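Local coordinates for putative fimbrium subunit Fim1C (Bacteroides uniformis, PDB 4K4K), which is a putative component of the fimbrium tip, on surface filaments that mediate cell adhesion and biofilm formation, at residues T153-D157 with A158-G162; L196-G200 with L201-G205. All coordinates share one frame; numbering follows the deposited sequence.

Interaction 1: T153-D157 with A158-G162; sequences TSLTD and ADLAG
A 3-10 turn in the loop between strands 132-150 and 164-177 is held at its start by Asp159, whose carboxylate reaches back to the backbone of Thr156. Thr156 N donates to Asp159 OD2 over 2.8 Å, meeting that oxygen on its anti side and 32° out of the carboxylate plane. The torsion makes this possible: Asp159 CG stands opposite its own carbonyl carbon (chi1 -60°), beside the backbone N, which swings the acid toward the preceding residues. The same oxygen has two further donors. Thr156 OG1 adds a weak bond at 3.3 Å, and a water that gives one hydrogen to Asp159 OD2 at 2.7 Å gives the other to Ser154 O. Three donors on one oxygen probably favour the charged carboxylate and limit its rotation. In the backbone, Asp159 N returns a weak bond to Thr156 O, and Leu160 N donates to Asp157 O at 3.0 Å. Ala161 N bonds Ala158 O in the next step of the winding.

On the apolar side Leu155 and Leu160 cross at about a right angle, methyl against methyl, CD1 of Leu155 lying 4.1 Å from CD2 of Leu160. The other methyl of Leu155, CD2, rests 4.2 Å from Asp159 CB, so this leucine lies against the carboxylate arm as well. Asp157 turns its acid to the strand next door, where OD1 accepts from Ala150 N. Both leucines are buried: Leu155 lies on Ala150 and Ile255, and Leu160 on Ile148, Ala150 and Ile255, so the loop folds down across strands 132-150 and 247-256, which run parallel to each other.

Interaction 2: L196-G200 with L201-G205; sequences LHTDG and LKAEG
His197 and Glu204 face each other as a hydrogen-bonded pair of an antiparallel beta hairpin, closed by a type II' turn from Asp199 to Lys202. Their backbones satisfy each other twice: His197 N donates to Glu204 O at 3.0 Å, and Glu204 N to His197 O at 2.9 Å. Next to the turn, Asp199 N gives a straight bond (167°) to Lys202 O at 2.8 Å, while the return bond from Lys202 N to Asp199 O is longer, 3.3 Å. Gly200 takes the positive phi of the turn.

The side chains of His197 and Glu204 run alongside each other. In one of two modelled conformers of His197, ND1 donates to the anti lone pair of Glu204 OE2 at 2.8 Å; the bond is bent (132°) although OE2 lies in the ring plane. Glu204 OE1 forms a salt bridge to Lys143. An alanine in place of Glu204 would probably leave His197 ND1 without this acceptor and take from Lys143 this salt-bridge partner.

On the other face Thr198 and Ala203 form a non-hydrogen-bonded pair, with Thr198 CG2 3.7 Å from Ala203 CB. The hairpin lies between two strands, joined to both by backbone hydrogen bonds: Leu196 to Val165 of strand 164-177, and Leu201, Ala203 and Gly205 to Ile148, Ile146 and Leu144 of strand 132-150.

In the fold
Interaction 1 comes first along the chain and closes before interaction 2 opens; their centres are about 16 Å apart. The loop of 153-162 carries the chain from strand 132-150 to strand 164-177, and the hairpin of 196-205 joins the same two strands by pairing with both, strand 192-199 with 164-177 and strand 202-207 with 132-150. Loop and hairpin meet at Leu201 in the turn: its CD2 lies 3.5 Å from Leu160 O, and its CD1 packs near the Asp157 carboxylate. In this fimbrillin-like fold the loop that follows strand 132-150 is thus partly covered by the turn of the hairpin that pairs with that strand.

Interaction 1: T153-D157 with A158-G162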
ATOM      1  N   THR A 153      34.997   3.208   8.054  1.00 37.06           N
ATOM      2  CA  THR A 153      36.432   3.268   7.781  1.00 37.98           C
ATOM      3  C   THR A 153      36.717   4.446   6.850  1.00 39.60           C
ATOM      4  O   THR A 153      37.186   5.495   7.311  1.00 37.67           O
ATOM      5  CB  THR A 153      36.935   1.917   7.235  1.00 42.67           C
ATOM      6  OG1 THR A 153      36.126   1.537   6.124  1.00 39.81           O
ATOM      7  CG2 THR A 153      36.903   0.812   8.283  1.00 46.51           C
ATOM      8  N   SER A 154      36.407   4.291   5.552  1.00 35.68           N
ATOM      9  CA  SER A 154      36.620   5.350   4.570  1.00 35.85           C
ATOM     10  C   SER A 154      35.633   6.499   4.823  1.00 37.02           C
ATOM     11  O   SER A 154      35.941   7.660   4.556  1.00 37.19           O
ATOM     12  CB  SER A 154      36.464   4.803   3.151  1.00 37.58           C
ATOM     13  OG  SER A 154      35.136   4.409   2.835  1.00 38.00           O
ATOM     14  N   LEU A 155      34.459   6.158   5.372  1.00 33.66           N
ATOM     15  CA  LEU A 155      33.378   7.084   5.666  1.00 33.04           C
ATOM     16  C   LEU A 155      32.759   6.791   7.025  1.00 38.09           C
ATOM     17  O   LEU A 155      32.840   5.666   7.526  1.00 35.90           O
ATOM     18  CB  LEU A 155      32.269   6.979   4.577  1.00 32.08           C
ATOM     19  CG  LEU A 155      32.648   7.288   3.112  1.00 35.78           C
ATOM     20  CD1 LEU A 155      31.523   6.900   2.175  1.00 33.93           C
ATOM     21  CD2 LEU A 155      32.974   8.766   2.920  1.00 36.71           C
ATOM     22  N   THR A 156      32.067   7.802   7.575  1.00 36.12           N
ATOM     23  CA  THR A 156      31.334   7.710   8.835  1.00 36.12           C
ATOM     24  C   THR A 156      29.888   8.047   8.537  1.00 38.40           C
ATOM     25  O   THR A 156      29.589   8.637   7.490  1.00 36.35           O
ATOM     26  CB  THR A 156      31.942   8.620   9.930  1.00 43.99           C
ATOM     27  OG1 THR A 156      31.556   9.971   9.685  1.00 44.48           O
ATOM     28  CG2 THR A 156      33.455   8.512  10.026  1.00 41.20           C
ATOM     29  N   ASP A 157      28.973   7.648   9.423  1.00 36.38           N
ATOM     30  CA  ASP A 157      27.554   7.938   9.211  1.00 36.62           C
ATOM     31  C   ASP A 157      27.313   9.443   9.012  1.00 42.86           C
ATOM     32  O   ASP A 157      26.485   9.818   8.177  1.00 41.99           O
ATOM     33  CB  ASP A 157      26.706   7.388  10.361  1.00 39.39           C
ATOM     34  CG  ASP A 157      26.387   5.908  10.248  1.00 46.61           C
ATOM     35  OD1 ASP A 157      26.912   5.251   9.314  1.00 47.25           O
ATOM     36  OD2 ASP A 157      25.623   5.403  11.094  1.00 50.28           O
ATOM     37  N   ALA A 158      28.088  10.289   9.721  1.00 41.87           N
ATOM     38  CA  ALA A 158      28.048  11.749   9.623  1.00 42.76           C
ATOM     39  C   ALA A 158      28.330  12.222   8.191  1.00 47.26           C
ATOM     40  O   ALA A 158      27.664  13.143   7.719  1.00 47.91           O
ATOM     41  CB  ALA A 158      29.056  12.375  10.583  1.00 44.74           C
ATOM     42  N   ASP A 159      29.281  11.574   7.489  1.00 42.09           N
ATOM     43  CA  ASP A 159      29.615  11.917   6.105  1.00 41.66           C
ATOM     44  C   ASP A 159      28.450  11.674   5.143  1.00 43.18           C
ATOM     45  O   ASP A 159      28.453  12.239   4.053  1.00 43.73           O
ATOM     46  CB  ASP A 159      30.824  11.111   5.616  1.00 44.12           C
ATOM     47  CG  ASP A 159      32.081  11.335   6.412  1.00 50.96           C
ATOM     48  OD1 ASP A 159      32.375  12.512   6.749  1.00 55.38           O
ATOM     49  OD2 ASP A 159      32.799  10.352   6.660  1.00 51.27           O
ATOM     50  N   LEU A 160      27.479  10.815   5.523  1.00 37.78           N
ATOM     51  CA  LEU A 160      26.328  10.470   4.687  1.00 35.15           C
ATOM     52  C   LEU A 160      25.099  11.321   5.004  1.00 40.12           C
ATOM     53  O   LEU A 160      24.030  11.077   4.441  1.00 36.55           O
ATOM     54  CB  LEU A 160      25.979   8.978   4.817  1.00 33.86           C
ATOM     55  CG  LEU A 160      27.145   7.997   4.576  1.00 37.10           C
ATOM     56  CD1 LEU A 160      26.697   6.575   4.781  1.00 37.21           C
ATOM     57  CD2 LEU A 160      27.739   8.176   3.182  1.00 38.29           C
ATOM     58  N   ALA A 161      25.253  12.347   5.872  1.00 40.98           N
ATOM     59  CA  ALA A 161      24.141  13.239   6.194  1.00 41.97           C
ATOM     60  C   ALA A 161      23.655  13.918   4.915  1.00 44.36           C
ATOM     61  O   ALA A 161      24.464  14.454   4.142  1.00 44.23           O
ATOM     62  CB  ALA A 161      24.575  14.281   7.220  1.00 44.14           C
ATOM     63  N   GLY A 162      22.359  13.823   4.683  1.00 39.96           N
ATOM     64  CA  GLY A 162      21.712  14.420   3.521  1.00 39.21           C
ATOM     65  C   GLY A 162      21.649  13.549   2.284  1.00 41.39           C
ATOM     66  O   GLY A 162      21.184  14.022   1.241  1.00 40.04           O
TER
HETATM   67  O   HOH W   1      35.362  10.386   5.822  1.00 41.92           O

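Interaction 2: L196-G200 with L201-G205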
ATOM      1  N   LEU A 196      12.811   8.513  -3.615  1.00 27.12           N
ATOM      2  CA  LEU A 196      12.301   7.905  -2.383  0.50 28.07           C
ATOM      3  C   LEU A 196      12.321   8.944  -1.262  1.00 35.13           C
ATOM      4  O   LEU A 196      13.130   9.870  -1.317  1.00 39.30           O
ATOM      5  CB  LEU A 196      13.140   6.668  -2.006  0.50 28.08           C
ATOM      6  CG  LEU A 196      12.764   5.376  -2.730  0.50 33.28           C
ATOM      7  CD1 LEU A 196      13.536   5.212  -4.020  0.50 34.33           C
ATOM      8  CD2 LEU A 196      13.024   4.178  -1.853  0.50 36.42           C
ATOM      9  N   HIS A 197      11.436   8.816  -0.265  1.00 33.59           N
ATOM     10  CA  HIS A 197      11.330   9.711   0.888  0.50 34.31           C
ATOM     11  C   HIS A 197      12.442   9.343   1.906  1.00 36.69           C
ATOM     12  O   HIS A 197      12.453   8.201   2.355  1.00 33.59           O
ATOM     13  CB  HIS A 197       9.889   9.552   1.458  0.50 35.20           C
ATOM     14  CG  HIS A 197       9.643  10.020   2.863  0.50 39.46           C
ATOM     15  ND1 HIS A 197       9.136   9.158   3.825  0.50 41.37           N
ATOM     16  CD2 HIS A 197       9.739  11.259   3.398  0.50 42.19           C
ATOM     17  CE1 HIS A 197       9.004   9.884   4.925  0.50 41.53           C
ATOM     18  NE2 HIS A 197       9.346  11.154   4.716  0.50 42.32           N
ATOM     19  N   THR A 198      13.316  10.286   2.280  1.00 33.58           N
ATOM     20  CA  THR A 198      14.371  10.048   3.267  1.00 34.35           C
ATOM     21  C   THR A 198      14.113  10.763   4.583  1.00 40.31           C
ATOM     22  O   THR A 198      13.635  11.900   4.595  1.00 41.07           O
ATOM     23  CB  THR A 198      15.760  10.467   2.764  1.00 48.53           C
ATOM     24  OG1 THR A 198      15.717  11.829   2.336  1.00 58.52           O
ATOM     25  CG2 THR A 198      16.297   9.576   1.676  1.00 43.72           C
ATOM     26  N   ASP A 199      14.505  10.111   5.683  1.00 36.63           N
ATOM     27  CA  ASP A 199      14.418  10.614   7.043  1.00 36.89           C
ATOM     28  C   ASP A 199      15.675  10.147   7.721  1.00 38.17           C
ATOM     29  O   ASP A 199      15.741   9.016   8.217  1.00 37.33           O
ATOM     30  CB  ASP A 199      13.136  10.111   7.738  1.00 38.87           C
ATOM     31  CG  ASP A 199      12.863  10.682   9.128  1.00 55.02           C
ATOM     32  OD1 ASP A 199      13.647  11.543   9.590  1.00 55.51           O
ATOM     33  OD2 ASP A 199      11.847  10.284   9.739  1.00 64.18           O
ATOM     34  N   GLY A 200      16.696  10.988   7.646  1.00 35.74           N
ATOM     35  CA  GLY A 200      18.023  10.671   8.147  1.00 36.70           C
ATOM     36  C   GLY A 200      18.635   9.622   7.242  1.00 40.63           C
ATOM     37  O   GLY A 200      18.589   9.757   6.015  1.00 40.77           O
ATOM     38  N   LEU A 201      19.109   8.523   7.828  1.00 35.58           N
ATOM     39  CA  LEU A 201      19.717   7.481   7.012  1.00 34.39           C
ATOM     40  C   LEU A 201      18.726   6.351   6.662  1.00 35.83           C
ATOM     41  O   LEU A 201      19.133   5.238   6.336  1.00 33.76           O
ATOM     42  CB  LEU A 201      20.991   6.958   7.677  1.00 35.70           C
ATOM     43  CG  LEU A 201      22.120   8.014   7.821  1.00 41.13           C
ATOM     44  CD1 LEU A 201      23.326   7.431   8.497  1.00 42.68           C
ATOM     45  CD2 LEU A 201      22.495   8.657   6.462  1.00 41.64           C
ATOM     46  N   LYS A 202      17.432   6.677   6.626  1.00 32.49           N
ATOM     47  CA  LYS A 202      16.381   5.748   6.235  1.00 31.38           C
ATOM     48  C   LYS A 202      15.654   6.309   5.032  1.00 32.51           C
ATOM     49  O   LYS A 202      15.430   7.518   4.965  1.00 33.83           O
ATOM     50  CB  LYS A 202      15.401   5.499   7.399  1.00 35.40           C
ATOM     51  CG  LYS A 202      15.994   4.638   8.512  1.00 58.21           C
ATOM     52  CD  LYS A 202      15.184   4.751   9.794  1.00 74.93           C
ATOM     53  CE  LYS A 202      15.904   4.136  10.973  1.00 92.11           C
ATOM     54  NZ  LYS A 202      15.109   4.238  12.227  1.00102.27           N
ATOM     55  N   ALA A 203      15.327   5.455   4.068  1.00 26.78           N
ATOM     56  CA  ALA A 203      14.561   5.846   2.885  1.00 25.37           C
ATOM     57  C   ALA A 203      13.455   4.844   2.668  1.00 27.18           C
ATOM     58  O   ALA A 203      13.613   3.660   2.987  1.00 27.78           O
ATOM     59  CB  ALA A 203      15.453   5.935   1.658  1.00 26.12           C
ATOM     60  N   GLU A 204      12.322   5.306   2.151  1.00 22.93           N
ATOM     61  CA  GLU A 204      11.210   4.409   1.899  1.00 22.91           C
ATOM     62  C   GLU A 204      10.481   4.814   0.647  1.00 22.91           C
ATOM     63  O   GLU A 204      10.532   5.978   0.227  1.00 23.00           O
ATOM     64  CB  GLU A 204      10.242   4.347   3.099  1.00 24.50           C
ATOM     65  CG  GLU A 204       9.475   5.642   3.338  1.00 32.15           C
ATOM     66  CD  GLU A 204       8.609   5.678   4.582  1.00 55.57           C
ATOM     67  OE1 GLU A 204       8.265   4.595   5.113  1.00 36.63           O
ATOM     68  OE2 GLU A 204       8.241   6.798   5.005  1.00 55.91           O
ATOM     69  N   GLY A 205       9.822   3.840   0.053  1.00 20.76           N
ATOM     70  CA  GLY A 205       9.018   4.079  -1.132  1.00 20.51           C
ATOM     71  C   GLY A 205       7.968   3.014  -1.333  1.00 21.58           C
ATOM     72  O   GLY A 205       8.064   1.937  -0.760  1.00 20.27           O
TER